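Local coordinates for putative lipoprotein (Bacteroides thetaiotaomicron, PDB 4Q1Z) that is of unknown function, a two-domain putative lipoprotein of the DUF4876 family, at residues 110-114 with 382-388. Numbering follows the deposited sequence.
Sequences FKEIY and VVPVMRR
A classic beta bulge on strand 108-114, where K111 and E112 both face E133, carries the buried carboxylate of E112, which gathers the loop 382-388 around itself and meets R388 in a side-on, two-pronged salt bridge. NE of R388 donates to OE1 of E112 at 3.0 Å and NH2 of R388 to OE2 of E112 at 2.8 Å. Each oxygen uses its syn lone pair, and the carboxylate and guanidinium planes lie only 4° apart. The R388 chain, bent at chi3 (-61°), brings this edge of the guanidinium to the acid, while CB of V385 sits over the centre of one face. NH2 of R388 also reaches back to O of V383 (2.9 Å), tying the loop to itself. OE2 of E112 takes a second bond from the backbone N of V385 (3.1 Å), which comes from above the carboxylate plane. A water bridges OE1 of E112 and the backbone N of R388, the latter 3.0 Å from the water oxygen. K111, bent at its end, gives NZ to O of R388 at 3.1 Å; the same ammonium pairs with E133. Farther along the strand, CG of P384 rests over one face of the Y114 ring, a CH-pi contact 3.6 Å from the centroid, while the phenol OH bonds to D129. In the large mixed sheet, strand 108-114 runs between strands 131-136 and 344-347, both antiparallel to it. From V382, the end of strand 378-382 at one edge of the sheet, the chain passes across a face of the sheet, where M386 and R387 pack on I197 of strand 195-199.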
loop_
_atom_site.group_PDB
_atom_site.type_symbol
_atom_site.label_atom_id
_atom_site.label_comp_id
_atom_site.label_asym_id
_atom_site.label_seq_id
_atom_site.Cartn_x
_atom_site.Cartn_y
_atom_site.Cartn_z
ATOM N N PHE A 110 1.257 -0.475 -1.612
ATOM C CA PHE A 110 2.608 -0.444 -2.197
ATOM C C PHE A 110 2.704 0.851 -2.980
ATOM O O PHE A 110 2.013 0.999 -3.991
ATOM C CB PHE A 110 2.830 -1.666 -3.121
ATOM C CG PHE A 110 3.237 -2.956 -2.436
ATOM C CD1 PHE A 110 4.519 -3.109 -1.902
ATOM C CD2 PHE A 110 2.369 -4.043 -2.391
ATOM C CE1 PHE A 110 4.897 -4.308 -1.283
ATOM C CE2 PHE A 110 2.746 -5.235 -1.770
ATOM C CZ PHE A 110 4.004 -5.361 -1.216
ATOM N N LYS A 111 3.472 1.815 -2.490
ATOM C CA LYS A 111 3.584 3.137 -3.134
ATOM C C LYS A 111 4.631 3.149 -4.299
ATOM O O LYS A 111 4.407 3.745 -5.360
ATOM C CB LYS A 111 3.949 4.181 -2.057
ATOM C CG LYS A 111 3.917 5.619 -2.518
ATOM C CD LYS A 111 4.245 6.547 -1.361
ATOM C CE LYS A 111 4.892 7.826 -1.809
ATOM N NZ LYS A 111 6.183 7.583 -2.486
ATOM N N GLU A 112 5.800 2.555 -4.043
ATOM C CA GLU A 112 6.923 2.505 -4.963
ATOM C C GLU A 112 7.642 1.206 -4.734
ATOM O O GLU A 112 7.800 0.811 -3.573
ATOM C CB GLU A 112 7.855 3.717 -4.728
ATOM C CG GLU A 112 9.069 3.780 -5.654
ATOM C CD GLU A 112 9.310 5.107 -6.354
ATOM O OE1 GLU A 112 8.630 6.102 -6.016
ATOM O OE2 GLU A 112 10.168 5.140 -7.265
ATOM N N ILE A 113 8.067 0.535 -5.840
ATOM C CA ILE A 113 8.808 -0.733 -5.827
ATOM C C ILE A 113 9.967 -0.685 -6.850
ATOM O O ILE A 113 9.762 -0.312 -8.013
ATOM C CB ILE A 113 7.864 -1.974 -6.089
ATOM C CG1 ILE A 113 6.657 -2.021 -5.102
ATOM C CG2 ILE A 113 8.665 -3.292 -6.064
ATOM C CD1 ILE A 113 5.526 -3.044 -5.434
ATOM N N TYR A 114 11.184 -1.080 -6.412
ATOM C CA TYR A 114 12.358 -1.158 -7.280
ATOM C C TYR A 114 12.955 -2.547 -7.117
ATOM O O TYR A 114 13.300 -2.925 -6.006
ATOM C CB TYR A 114 13.333 -0.026 -6.975
ATOM C CG TYR A 114 14.683 -0.142 -7.649
ATOM C CD1 TYR A 114 14.787 -0.354 -9.028
ATOM C CD2 TYR A 114 15.857 0.042 -6.929
ATOM C CE1 TYR A 114 16.030 -0.415 -9.657
ATOM C CE2 TYR A 114 17.098 -0.035 -7.545
ATOM C CZ TYR A 114 17.181 -0.278 -8.904
ATOM O OH TYR A 114 18.415 -0.351 -9.494
ATOM N N VAL A 382 10.240 4.370 -14.102
ATOM C CA VAL A 382 10.612 5.628 -13.439
ATOM C C VAL A 382 12.007 5.479 -12.817
ATOM O O VAL A 382 12.441 4.359 -12.546
ATOM C CB VAL A 382 9.581 6.075 -12.357
ATOM C CG1 VAL A 382 8.218 6.351 -12.955
ATOM C CG2 VAL A 382 9.474 5.071 -11.211
ATOM N N VAL A 383 12.698 6.591 -12.564
ATOM C CA VAL A 383 13.960 6.510 -11.839
ATOM C C VAL A 383 13.556 6.321 -10.374
ATOM O O VAL A 383 12.805 7.170 -9.873
ATOM C CB VAL A 383 14.900 7.722 -12.057
ATOM C CG1 VAL A 383 16.096 7.657 -11.111
ATOM C CG2 VAL A 383 15.366 7.795 -13.509
ATOM N N PRO A 384 13.990 5.216 -9.685
ATOM C CA PRO A 384 13.558 4.996 -8.289
ATOM C C PRO A 384 13.882 6.157 -7.373
ATOM O O PRO A 384 14.949 6.765 -7.490
ATOM C CB PRO A 384 14.314 3.732 -7.886
ATOM C CG PRO A 384 14.507 3.031 -9.169
ATOM C CD PRO A 384 14.851 4.105 -10.131
ATOM N N VAL A 385 12.896 6.519 -6.535
ATOM C CA VAL A 385 12.996 7.585 -5.532
ATOM C C VAL A 385 12.422 7.052 -4.232
ATOM O O VAL A 385 11.385 6.394 -4.256
ATOM C CB VAL A 385 12.312 8.921 -5.973
ATOM C CG1 VAL A 385 12.240 9.924 -4.822
ATOM C CG2 VAL A 385 13.032 9.551 -7.170
HETATM N N MSE A 386 13.102 7.323 -3.100
HETATM C CA MSE A 386 12.613 6.951 -1.767
HETATM C C MSE A 386 11.873 8.139 -1.141
HETATM O O MSE A 386 12.427 9.249 -1.092
HETATM C CB MSE A 386 13.756 6.493 -0.872
HETATM C CG MSE A 386 14.032 5.009 -0.988
HETATM SE SE MSE A 386 15.772 4.631 -0.264
HETATM C CE MSE A 386 15.474 4.737 1.638
ATOM N N ARG A 387 10.616 7.903 -0.676
ATOM C CA ARG A 387 9.737 8.901 -0.062
ATOM C C ARG A 387 9.401 10.013 -1.099
ATOM O O ARG A 387 9.458 11.211 -0.809
ATOM C CB ARG A 387 10.342 9.465 1.251
ATOM C CG ARG A 387 10.443 8.423 2.368
ATOM C CD ARG A 387 11.175 8.939 3.588
ATOM N NE ARG A 387 11.610 7.831 4.437
ATOM C CZ ARG A 387 12.856 7.380 4.520
ATOM N NH1 ARG A 387 13.832 7.982 3.854
ATOM N NH2 ARG A 387 13.145 6.346 5.300
ATOM N N ARG A 388 9.034 9.587 -2.319
ATOM C CA ARG A 388 8.640 10.479 -3.410
ATOM C C ARG A 388 7.352 11.216 -3.014
ATOM O O ARG A 388 6.561 10.675 -2.234
ATOM C CB ARG A 388 8.442 9.675 -4.718
ATOM C CG ARG A 388 8.334 10.534 -5.981
ATOM C CD ARG A 388 7.747 9.788 -7.160
ATOM N NE ARG A 388 8.561 8.633 -7.538
ATOM C CZ ARG A 388 9.547 8.656 -8.428
ATOM N NH1 ARG A 388 9.864 9.787 -9.053
ATOM N NH2 ARG A 388 10.221 7.552 -8.706
HETATM O O HOH W 1 8.583 6.748 -3.212
#